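Local coordinates for UspA domain-containing protein (Pyrococcus horikoshii, PDB 2DUM) that is of unknown function but belongs to the universal stress protein A family and has that family's five-stranded parallel alpha/beta fold, built as a two-subunit assembly, at residues E23-E26 against K27-M31; Q81-A84 against E85-R89; V110-A113 against E114-N117; E134-S138 against T139-V143. All coordinates share one frame; numbering follows the deposited sequence.

Contact 1 of 4, residues E23-E26 against K27-M31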
loop_
_atom_site.group_PDB
_atom_site.type_symbol
_atom_site.label_atom_id
_atom_site.label_comp_id
_atom_site.label_asym_id
_atom_site.label_seq_id
_atom_site.Cartn_x
_atom_site.Cartn_y
_atom_site.Cartn_z
ATOM N N GLU A 23 -11.611 -11.202 -1.901
ATOM C CA GLU A 23 -11.501 -12.219 -0.801
ATOM C C GLU A 23 -10.382 -11.860 0.171
ATOM O O GLU A 23 -10.605 -11.691 1.392
ATOM C CB GLU A 23 -11.221 -13.618 -1.324
ATOM C CG GLU A 23 -12.433 -14.235 -1.980
ATOM C CD GLU A 23 -12.101 -15.068 -3.257
ATOM O OE1 GLU A 23 -11.124 -14.776 -4.010
ATOM O OE2 GLU A 23 -12.856 -16.024 -3.543
ATOM N N VAL A 24 -9.177 -11.703 -0.382
ATOM C CA VAL A 24 -8.045 -11.502 0.474
ATOM C C VAL A 24 -8.359 -10.355 1.412
ATOM O O VAL A 24 -8.117 -10.519 2.579
ATOM C CB VAL A 24 -6.816 -11.189 -0.311
ATOM C CG1 VAL A 24 -5.649 -11.355 0.543
ATOM C CG2 VAL A 24 -6.750 -12.092 -1.497
ATOM N N PHE A 25 -8.927 -9.227 0.935
ATOM C CA PHE A 25 -9.170 -8.137 1.834
ATOM C C PHE A 25 -10.117 -8.650 2.823
ATOM O O PHE A 25 -9.947 -8.438 4.023
ATOM C CB PHE A 25 -9.809 -6.988 1.169
ATOM C CG PHE A 25 -9.863 -5.752 2.038
ATOM C CD1 PHE A 25 -8.727 -5.058 2.368
ATOM C CD2 PHE A 25 -11.057 -5.242 2.508
ATOM C CE1 PHE A 25 -8.775 -3.916 3.177
ATOM C CE2 PHE A 25 -11.085 -4.042 3.326
ATOM C CZ PHE A 25 -9.941 -3.420 3.661
ATOM N N GLU A 26 -11.095 -9.414 2.329
ATOM C CA GLU A 26 -12.171 -9.931 3.179
ATOM C C GLU A 26 -11.660 -10.777 4.311
ATOM O O GLU A 26 -12.072 -10.562 5.443
ATOM C CB GLU A 26 -13.218 -10.677 2.355
ATOM C CG GLU A 26 -13.963 -11.850 3.112
ATOM C CD GLU A 26 -15.160 -11.360 3.994
ATOM O OE1 GLU A 26 -14.950 -11.254 5.245
ATOM O OE2 GLU A 26 -16.285 -11.064 3.438
ATOM N N LYS A 27 -10.718 -11.689 3.997
ATOM C CA LYS A 27 -10.002 -12.565 5.026
ATOM C C LYS A 27 -8.934 -11.904 5.903
ATOM O O LYS A 27 -9.003 -11.962 7.140
ATOM C CB LYS A 27 -9.447 -13.848 4.442
ATOM C CG LYS A 27 -9.714 -15.054 5.399
ATOM C CD LYS A 27 -9.903 -14.654 7.016
ATOM C CE LYS A 27 -9.495 -15.757 8.134
ATOM N NZ LYS A 27 -7.996 -15.685 8.598
ATOM N N ARG A 28 -7.987 -11.242 5.242
ATOM C CA ARG A 28 -7.001 -10.373 5.876
ATOM C C ARG A 28 -7.603 -9.352 6.768
ATOM O O ARG A 28 -7.211 -9.286 7.919
ATOM C CB ARG A 28 -6.159 -9.659 4.823
ATOM C CG ARG A 28 -5.438 -10.636 3.971
ATOM C CD ARG A 28 -4.227 -10.078 3.325
ATOM N NE ARG A 28 -3.053 -10.977 3.470
ATOM C CZ ARG A 28 -2.219 -10.974 4.524
ATOM N NH1 ARG A 28 -1.196 -11.820 4.535
ATOM N NH2 ARG A 28 -2.414 -10.131 5.568
ATOM N N ASN A 29 -8.553 -8.568 6.249
ATOM C CA ASN A 29 -9.083 -7.386 7.012
ATOM C C ASN A 29 -10.246 -7.618 7.913
ATOM O O ASN A 29 -11.243 -8.276 7.482
ATOM C CB ASN A 29 -9.544 -6.233 6.109
ATOM C CG ASN A 29 -10.105 -5.069 6.903
ATOM O OD1 ASN A 29 -9.463 -4.575 7.841
ATOM N ND2 ASN A 29 -11.296 -4.621 6.540
ATOM N N LYS A 30 -10.160 -7.016 9.114
ATOM C CA LYS A 30 -11.367 -6.915 9.947
ATOM C C LYS A 30 -11.901 -5.546 10.408
ATOM O O LYS A 30 -12.917 -5.464 11.100
ATOM C CB LYS A 30 -11.325 -7.925 11.084
ATOM C CG LYS A 30 -11.918 -9.234 10.617
ATOM C CD LYS A 30 -11.751 -10.356 11.641
ATOM C CE LYS A 30 -11.238 -11.597 10.912
ATOM N NZ LYS A 30 -9.833 -11.359 10.391
ATOM N N MET A 31 -11.261 -4.462 10.012
ATOM C CA MET A 31 -11.646 -3.118 10.508
ATOM C C MET A 31 -12.768 -2.665 9.580
ATOM O O MET A 31 -13.089 -3.353 8.545
ATOM C CB MET A 31 -10.477 -2.101 10.490
ATOM C CG MET A 31 -9.168 -2.566 11.149
ATOM S SD MET A 31 -8.063 -1.241 11.371
ATOM C CE MET A 31 -8.074 -0.539 9.775
#

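Contact 2 of 4, residues Q81-A84 against E85-R89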
loop_
_atom_site.group_PDB
_atom_site.type_symbol
_atom_site.label_atom_id
_atom_site.label_comp_id
_atom_site.label_asym_id
_atom_site.label_seq_id
_atom_site.Cartn_x
_atom_site.Cartn_y
_atom_site.Cartn_z
ATOM N N GLN A 81 -22.629 -3.063 -10.824
ATOM C CA GLN A 81 -23.616 -2.610 -9.894
ATOM C C GLN A 81 -24.219 -3.814 -9.176
ATOM O O GLN A 81 -24.920 -3.696 -8.178
ATOM C CB GLN A 81 -24.620 -1.598 -10.488
ATOM C CG GLN A 81 -25.216 -0.614 -9.392
ATOM C CD GLN A 81 -26.234 -1.303 -8.323
ATOM O OE1 GLN A 81 -27.402 -1.681 -8.680
ATOM N NE2 GLN A 81 -25.768 -1.455 -7.032
ATOM N N GLU A 82 -23.856 -4.999 -9.578
ATOM C CA GLU A 82 -24.255 -6.030 -8.685
ATOM C C GLU A 82 -23.112 -6.497 -7.737
ATOM O O GLU A 82 -23.394 -6.946 -6.653
ATOM C CB GLU A 82 -25.010 -7.116 -9.454
ATOM C CG GLU A 82 -24.120 -7.943 -10.438
ATOM C CD GLU A 82 -23.395 -9.137 -9.729
ATOM O OE1 GLU A 82 -23.756 -10.333 -10.014
ATOM O OE2 GLU A 82 -22.497 -8.865 -8.875
ATOM N N LYS A 83 -21.845 -6.344 -8.127
ATOM C CA LYS A 83 -20.649 -6.633 -7.292
ATOM C C LYS A 83 -20.474 -5.496 -6.310
ATOM O O LYS A 83 -19.604 -5.494 -5.475
ATOM C CB LYS A 83 -19.405 -6.720 -8.207
ATOM C CG LYS A 83 -18.042 -6.897 -7.575
ATOM C CD LYS A 83 -16.877 -6.688 -8.600
ATOM C CE LYS A 83 -15.341 -6.744 -7.977
ATOM N NZ LYS A 83 -14.013 -7.126 -8.801
ATOM N N ALA A 84 -21.300 -4.472 -6.489
ATOM C CA ALA A 84 -21.439 -3.350 -5.562
ATOM C C ALA A 84 -21.708 -3.932 -4.237
ATOM O O ALA A 84 -21.092 -3.555 -3.278
ATOM C CB ALA A 84 -22.608 -2.484 -5.926
ATOM N N GLU A 85 -22.643 -4.854 -4.168
ATOM C CA GLU A 85 -23.112 -5.260 -2.858
ATOM C C GLU A 85 -22.341 -6.413 -2.160
ATOM O O GLU A 85 -22.559 -6.636 -0.981
ATOM C CB GLU A 85 -24.654 -5.403 -2.821
ATOM C CG GLU A 85 -25.328 -5.401 -1.384
ATOM C CD GLU A 85 -25.410 -4.013 -0.608
ATOM O OE1 GLU A 85 -25.651 -2.887 -1.213
ATOM O OE2 GLU A 85 -25.257 -4.099 0.662
ATOM N N GLU A 86 -21.420 -7.091 -2.831
ATOM C CA GLU A 86 -20.550 -8.052 -2.088
ATOM C C GLU A 86 -19.145 -7.451 -1.638
ATOM O O GLU A 86 -18.542 -7.796 -0.576
ATOM C CB GLU A 86 -20.508 -9.437 -2.790
ATOM C CG GLU A 86 -19.113 -10.085 -3.042
ATOM C CD GLU A 86 -18.506 -9.888 -4.475
ATOM O OE1 GLU A 86 -19.101 -9.155 -5.308
ATOM O OE2 GLU A 86 -17.406 -10.467 -4.766
ATOM N N VAL A 87 -18.650 -6.505 -2.409
ATOM C CA VAL A 87 -17.594 -5.663 -1.889
ATOM C C VAL A 87 -17.927 -4.875 -0.559
ATOM O O VAL A 87 -17.142 -4.853 0.405
ATOM C CB VAL A 87 -17.141 -4.750 -2.984
ATOM C CG1 VAL A 87 -16.075 -3.810 -2.457
ATOM C CG2 VAL A 87 -16.726 -5.610 -4.128
ATOM N N LYS A 88 -19.081 -4.230 -0.537
ATOM C CA LYS A 88 -19.505 -3.496 0.597
ATOM C C LYS A 88 -19.372 -4.456 1.741
ATOM O O LYS A 88 -18.860 -4.147 2.828
ATOM C CB LYS A 88 -20.965 -3.099 0.400
ATOM C CG LYS A 88 -21.500 -2.267 1.584
ATOM C CD LYS A 88 -22.934 -1.715 1.414
ATOM C CE LYS A 88 -23.364 -1.079 2.735
ATOM N NZ LYS A 88 -24.729 -0.443 2.640
ATOM N N ARG A 89 -19.794 -5.663 1.450
ATOM C CA ARG A 89 -19.842 -6.713 2.447
ATOM C C ARG A 89 -18.491 -7.292 2.800
ATOM O O ARG A 89 -18.325 -7.831 3.892
ATOM C CB ARG A 89 -20.740 -7.855 1.959
ATOM C CG ARG A 89 -21.364 -8.684 3.060
ATOM C CD ARG A 89 -22.238 -9.799 2.558
ATOM N NE ARG A 89 -22.235 -10.740 3.660
ATOM C CZ ARG A 89 -21.454 -11.821 3.736
ATOM N NH1 ARG A 89 -20.666 -12.118 2.706
ATOM N NH2 ARG A 89 -21.462 -12.608 4.833
#

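Contact 3 of 4, residues V110-A113 against E114-N117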
loop_
_atom_site.group_PDB
_atom_site.type_symbol
_atom_site.label_atom_id
_atom_site.label_comp_id
_atom_site.label_asym_id
_atom_site.label_seq_id
_atom_site.Cartn_x
_atom_site.Cartn_y
_atom_site.Cartn_z
ATOM N N VAL A 110 -6.297 7.711 -10.945
ATOM C CA VAL A 110 -5.648 8.775 -10.242
ATOM C C VAL A 110 -6.519 10.051 -10.257
ATOM O O VAL A 110 -6.570 10.875 -9.324
ATOM C CB VAL A 110 -4.346 9.057 -10.920
ATOM C CG1 VAL A 110 -3.721 10.303 -10.307
ATOM C CG2 VAL A 110 -3.448 7.874 -10.778
ATOM N N LYS A 111 -7.208 10.200 -11.371
ATOM C CA LYS A 111 -8.087 11.348 -11.557
ATOM C C LYS A 111 -9.165 11.266 -10.518
ATOM O O LYS A 111 -9.330 12.189 -9.746
ATOM C CB LYS A 111 -8.620 11.482 -13.015
ATOM C CG LYS A 111 -7.945 12.650 -13.791
ATOM C CD LYS A 111 -7.574 12.370 -15.232
ATOM C CE LYS A 111 -8.827 12.330 -16.070
ATOM N NZ LYS A 111 -8.533 11.782 -17.447
ATOM N N VAL A 112 -9.842 10.140 -10.455
ATOM C CA VAL A 112 -10.932 9.948 -9.517
ATOM C C VAL A 112 -10.447 9.897 -8.065
ATOM O O VAL A 112 -11.137 10.360 -7.183
ATOM C CB VAL A 112 -11.655 8.620 -9.792
ATOM C CG1 VAL A 112 -12.492 8.184 -8.591
ATOM C CG2 VAL A 112 -12.518 8.672 -11.098
ATOM N N ALA A 113 -9.280 9.329 -7.790
ATOM C CA ALA A 113 -8.806 9.369 -6.438
ATOM C C ALA A 113 -8.897 10.795 -6.021
ATOM O O ALA A 113 -9.651 11.110 -5.108
ATOM C CB ALA A 113 -7.418 8.901 -6.362
ATOM N N GLU A 114 -8.190 11.660 -6.739
ATOM C CA GLU A 114 -7.954 13.013 -6.235
ATOM C C GLU A 114 -9.197 13.836 -6.069
ATOM O O GLU A 114 -9.271 14.687 -5.161
ATOM C CB GLU A 114 -6.938 13.804 -7.069
ATOM C CG GLU A 114 -6.245 14.895 -6.227
ATOM C CD GLU A 114 -5.094 14.311 -5.352
ATOM O OE1 GLU A 114 -4.369 13.361 -5.828
ATOM O OE2 GLU A 114 -4.905 14.793 -4.179
ATOM N N GLU A 115 -10.129 13.573 -6.970
ATOM C CA GLU A 115 -11.368 14.304 -7.062
ATOM C C GLU A 115 -12.423 13.954 -6.014
ATOM O O GLU A 115 -13.303 14.781 -5.767
ATOM C CB GLU A 115 -12.079 14.036 -8.395
ATOM C CG GLU A 115 -11.442 14.414 -9.707
ATOM C CD GLU A 115 -12.173 13.711 -10.858
ATOM O OE1 GLU A 115 -11.748 13.857 -12.026
ATOM O OE2 GLU A 115 -13.181 12.982 -10.607
ATOM N N GLU A 116 -12.463 12.728 -5.491
ATOM C CA GLU A 116 -13.348 12.480 -4.390
ATOM C C GLU A 116 -12.712 12.558 -3.043
ATOM O O GLU A 116 -13.274 12.009 -2.074
ATOM C CB GLU A 116 -13.971 11.126 -4.477
ATOM C CG GLU A 116 -15.394 11.265 -4.801
ATOM C CD GLU A 116 -15.439 11.688 -6.183
ATOM O OE1 GLU A 116 -14.375 11.396 -6.803
ATOM O OE2 GLU A 116 -16.459 12.317 -6.598
ATOM N N ASN A 117 -11.571 13.234 -2.983
ATOM C CA ASN A 117 -10.796 13.304 -1.811
ATOM C C ASN A 117 -10.973 12.030 -0.969
ATOM O O ASN A 117 -11.643 12.007 0.084
ATOM C CB ASN A 117 -11.102 14.558 -1.051
ATOM C CG ASN A 117 -10.048 14.824 -0.024
ATOM O OD1 ASN A 117 -10.322 15.345 1.063
ATOM N ND2 ASN A 117 -8.816 14.381 -0.318
HETATM O O HOH W 1 -4.894 10.843 -7.145
#

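Contact 4 of 4, residues E134-S138 against T139-V143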
loop_
_atom_site.group_PDB
_atom_site.type_symbol
_atom_site.label_atom_id
_atom_site.label_comp_id
_atom_site.label_asym_id
_atom_site.label_seq_id
_atom_site.Cartn_x
_atom_site.Cartn_y
_atom_site.Cartn_z
ATOM N N GLU A 134 5.149 -11.790 -7.723
ATOM C CA GLU A 134 6.204 -10.821 -8.060
ATOM C C GLU A 134 5.890 -9.979 -9.257
ATOM O O GLU A 134 6.313 -8.806 -9.336
ATOM C CB GLU A 134 7.578 -11.476 -8.202
ATOM C CG GLU A 134 8.234 -11.726 -6.844
ATOM C CD GLU A 134 9.706 -12.000 -6.931
ATOM O OE1 GLU A 134 10.211 -12.764 -6.063
ATOM O OE2 GLU A 134 10.337 -11.438 -7.866
ATOM N N PHE A 135 5.163 -10.565 -10.210
ATOM C CA PHE A 135 4.729 -9.734 -11.331
ATOM C C PHE A 135 3.917 -8.634 -10.638
ATOM O O PHE A 135 2.896 -8.929 -9.956
ATOM C CB PHE A 135 3.964 -10.448 -12.521
ATOM C CG PHE A 135 3.420 -9.440 -13.589
ATOM C CD1 PHE A 135 4.297 -8.517 -14.249
ATOM C CD2 PHE A 135 2.039 -9.339 -13.872
ATOM C CE1 PHE A 135 3.802 -7.513 -15.195
ATOM C CE2 PHE A 135 1.534 -8.340 -14.821
ATOM C CZ PHE A 135 2.416 -7.449 -15.480
ATOM N N LEU A 136 4.407 -7.395 -10.746
ATOM C CA LEU A 136 3.706 -6.327 -10.125
ATOM C C LEU A 136 2.412 -5.911 -10.791
ATOM O O LEU A 136 1.412 -5.771 -10.140
ATOM C CB LEU A 136 4.589 -5.139 -9.873
ATOM C CG LEU A 136 3.931 -4.677 -8.575
ATOM C CD1 LEU A 136 3.830 -5.864 -7.494
ATOM C CD2 LEU A 136 4.507 -3.324 -8.053
ATOM N N GLY A 137 2.366 -5.710 -12.077
ATOM C CA GLY A 137 1.178 -5.041 -12.578
ATOM C C GLY A 137 1.716 -3.677 -12.877
ATOM O O GLY A 137 2.522 -3.136 -12.119
ATOM N N SER A 138 1.347 -3.146 -14.027
ATOM C CA SER A 138 1.894 -1.868 -14.451
ATOM C C SER A 138 0.818 -0.757 -14.463
ATOM O O SER A 138 1.196 0.448 -14.461
ATOM C CB SER A 138 2.572 -1.988 -15.809
ATOM O OG SER A 138 1.763 -1.392 -16.834
ATOM N N THR A 139 -0.485 -1.131 -14.484
ATOM C CA THR A 139 -1.471 -0.189 -13.969
ATOM C C THR A 139 -1.078 0.194 -12.533
ATOM O O THR A 139 -1.065 1.388 -12.180
ATOM C CB THR A 139 -2.997 -0.620 -14.063
ATOM O OG1 THR A 139 -3.741 0.497 -14.589
ATOM C CG2 THR A 139 -3.637 -0.969 -12.685
ATOM N N VAL A 140 -0.726 -0.816 -11.739
ATOM C CA VAL A 140 -0.439 -0.639 -10.346
ATOM C C VAL A 140 0.701 0.340 -10.176
ATOM O O VAL A 140 0.490 1.487 -9.801
ATOM C CB VAL A 140 -0.170 -1.972 -9.699
ATOM C CG1 VAL A 140 0.149 -1.776 -8.272
ATOM C CG2 VAL A 140 -1.380 -2.899 -9.828
ATOM N N MET A 141 1.896 -0.114 -10.472
ATOM C CA MET A 141 3.010 0.748 -10.663
ATOM C C MET A 141 2.693 2.220 -11.084
ATOM O O MET A 141 3.261 3.199 -10.523
ATOM C CB MET A 141 3.897 0.128 -11.726
ATOM C CG MET A 141 4.729 -1.049 -11.276
ATOM S SD MET A 141 5.662 -0.755 -9.740
ATOM C CE MET A 141 6.817 -2.172 -9.861
ATOM N N ARG A 142 1.842 2.404 -12.088
ATOM C CA ARG A 142 1.644 3.755 -12.587
ATOM C C ARG A 142 0.758 4.653 -11.680
ATOM O O ARG A 142 1.051 5.860 -11.475
ATOM C CB ARG A 142 1.226 3.753 -14.055
ATOM C CG ARG A 142 2.457 3.616 -15.017
ATOM C CD ARG A 142 2.235 3.989 -16.581
ATOM N NE ARG A 142 2.511 2.807 -17.434
ATOM C CZ ARG A 142 1.648 1.792 -17.657
ATOM N NH1 ARG A 142 2.012 0.765 -18.412
ATOM N NH2 ARG A 142 0.406 1.794 -17.144
ATOM N N VAL A 143 -0.302 4.079 -11.116
ATOM C CA VAL A 143 -0.987 4.768 -10.027
ATOM C C VAL A 143 0.013 4.993 -8.894
ATOM O O VAL A 143 0.233 6.154 -8.516
ATOM C CB VAL A 143 -2.232 4.035 -9.514
ATOM C CG1 VAL A 143 -2.924 4.853 -8.524
ATOM C CG2 VAL A 143 -3.144 3.810 -10.620
#

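Contact 1 of 4, residues E23-E26 against K27-M31
The last turn of helix 16-28 and the Asx turn that follows it meet through F25 and N29, four residues apart on the same side of the chain. CB of N29 stands over the middle of the F25 ring, 3.7 Å from its centroid, a CH-pi contact made almost along the ring normal. Both side chains leave with CG anti to the backbone N (chi1 -170° in F25, 179° in N29), which brings them out side by side. The amide then reaches past the ring centre, with ND2 of N29 3.3 Å from CE2 of F25 and the two planes inclined by 32°. Below this pair, N29 N still donates a helical bond of 2.6 Å to F25 O, although N29 is the first residue to leave helical angles. Its amide also holds the exit: OD1 of N29 accepts from M31 N at 2.8 Å, from above the carbonyl plane, and ND2 of N29 donates to M31 O at 3.0 Å. One helix position earlier, CG1 of V24 packs on CD of R28 at 3.4 Å, at the edge of the guanidinium, whose NH1 forms a salt bridge to D158. An alanine in place of F25 has no ring face for N29 CB to rest on, and the amide would probably be left less firmly placed to hold the turn. The helix belongs to the beta-alpha-beta unit between strands 7-11 and 35-43. There F25 also stacks on F91 and packs against F5 of its own chain and M4 of the second subunit, while R92 pairs with E26.

Contact 2 of 4, residues Q81-A84 against E85-R89
K83 meets both V87 and E86, one helical turn further along helix 69-90. CG of K83 lies 3.9 Å from CG2 of V87, and that same methyl rests against the K83 carbonyl, 3.2 Å from its O. E86 also brings its carboxylate to the aliphatic root of the lysine, OE1 standing 3.4 Å from K83 CG. The approach is to carbon rather than to charge, since E86 OE2 remains 6.2 Å from K83 NZ. The lysine is extended throughout, with CG anti to the backbone N (chi1 175°), and this straight course carries its ammonium well beyond the glutamate. Bonds of the backbone beneath these side chains are all long: V87 N reaches K83 O at 3.4 Å, K88 N reaches A84 O at 3.5 Å, and E85 N turns to E82 O, three residues back, at 3.3 Å. All three are weak, in keeping with a kink in the helix at E85 and E86. The sheet supplies the next shell. V87 packs on V36 and L38 of strand 35-43, whereas A84 and K88 touch T98 and V96 of strand 95-103, so the helix lies over these two strands. K83 NZ finds its partners beyond these strands, in a hydrogen bond to OG1 of T12, just after strand 7-11, and a cation-pi contact with Y19 on helix 16-28. The chemistry is thus divided along one side chain: the methylenes of K83 pack against V87 and the neighbouring glutamate, while its ammonium meets T12 and Y19.

Contact 3 of 4, residues V110-A113 against E114-N117
E114, E115 and E116 each donate a backbone N-H to the carbonyl four residues earlier, on V110, K111 and V112, and E116 N adds a weak second bond to A113 O as helix 105-115 runs out. The V110 carbonyl is gripped twice. E114 N reaches V110 O at 3.2 Å from above the carbonyl plane, and a water donates to the same oxygen at 2.7 Å. This water also donates to OE1 of E114, at 2.9 Å, and so ties the side chain back to the preceding turn; the bend at chi2 (80°) is what curls the carboxylate toward it. E115 instead lies along the helix, its CG 3.1 Å from K111 O and its chain extended beyond, which leads OE2 to a salt bridge with R101. K111 makes its own salt bridges with E108 and D107, and its NZ lies 6.6 Å from E115 OE1. V112 and E116 slant across one another, with CG1 of V112 4.1 Å from OE1 of E116. V112 itself packs inward on L9 and I99. After the helix, N117 adopts a positive phi (30°), and its ND2 bonds to OD2 of D158 of the second subunit. The arrangement is that of a helix C-terminus in a parallel alpha/beta fold, here closing the helical part of the beta-alpha-beta crossover from strand 95-103 to strand 120-124, which passes strands 35-43 and 7-11 in the sheet.

Contact 4 of 4, residues E134-S138 against T139-V143
The carbonyl oxygen of S138 accepts the backbone N-H of R142 at 3.1 Å and is also covered by that residue's guanidinium. The N-H comes from above the carbonyl plane, 49° out of it. The guanidinium turns a face to the oxygen, S138 O standing 3.1 Å from its plane and displaced toward the rim, an over-the-face placement with angles too poor for a hydrogen bond. R142 gets there by folding: its chain bends at chi3 (-119°), turning the flat group back over the first turn of helix 138-146 and bringing NH1 close to OG of S138 as well. An alanine in place of R142 has no guanidinium, and the S138 carbonyl would probably lose its cover and W106 of helix 105-115 be left without that neighbour. G137, at the N-cap position, precedes that turn, and its O takes a weak bond of 3.5 Å from M141 N. With phi at 106°, a beta carbon here would be jammed against the L136 carbonyl. G137 and S138 keep the G-9x-G-(S/T) end of the G-2x-G-9x-G-(S/T) signature of ATP-binding universal stress proteins, but its first glycine is not kept, so nucleotide binding is possible but not settled. CG of M141 comes 3.2 Å from G137 O, and the M141 and L136 side chains cross at about a right angle. L136 packs onward against L144 of the second subunit.

All four contacts are local. Each has a buried side (F25 and N29; K83, A84 and V87; V112 and A113; L136, G137 and V140) and a more exposed polar one; contacts 1 to 3 include fully exposed residues, contact 4 none among those that touch. Contact 2 lies within the C-terminal half of one helix, contacts 1 and 3 run off the C-terminal ends of theirs, and contact 4 starts one. An aromatic face and an Asx turn finish contact 1, a bridging water and glutamates contact 3. All but contact 2 reach the second subunit. Contacts 1 and 2 meet by packing, as do 3 and 4 through V110 and V143.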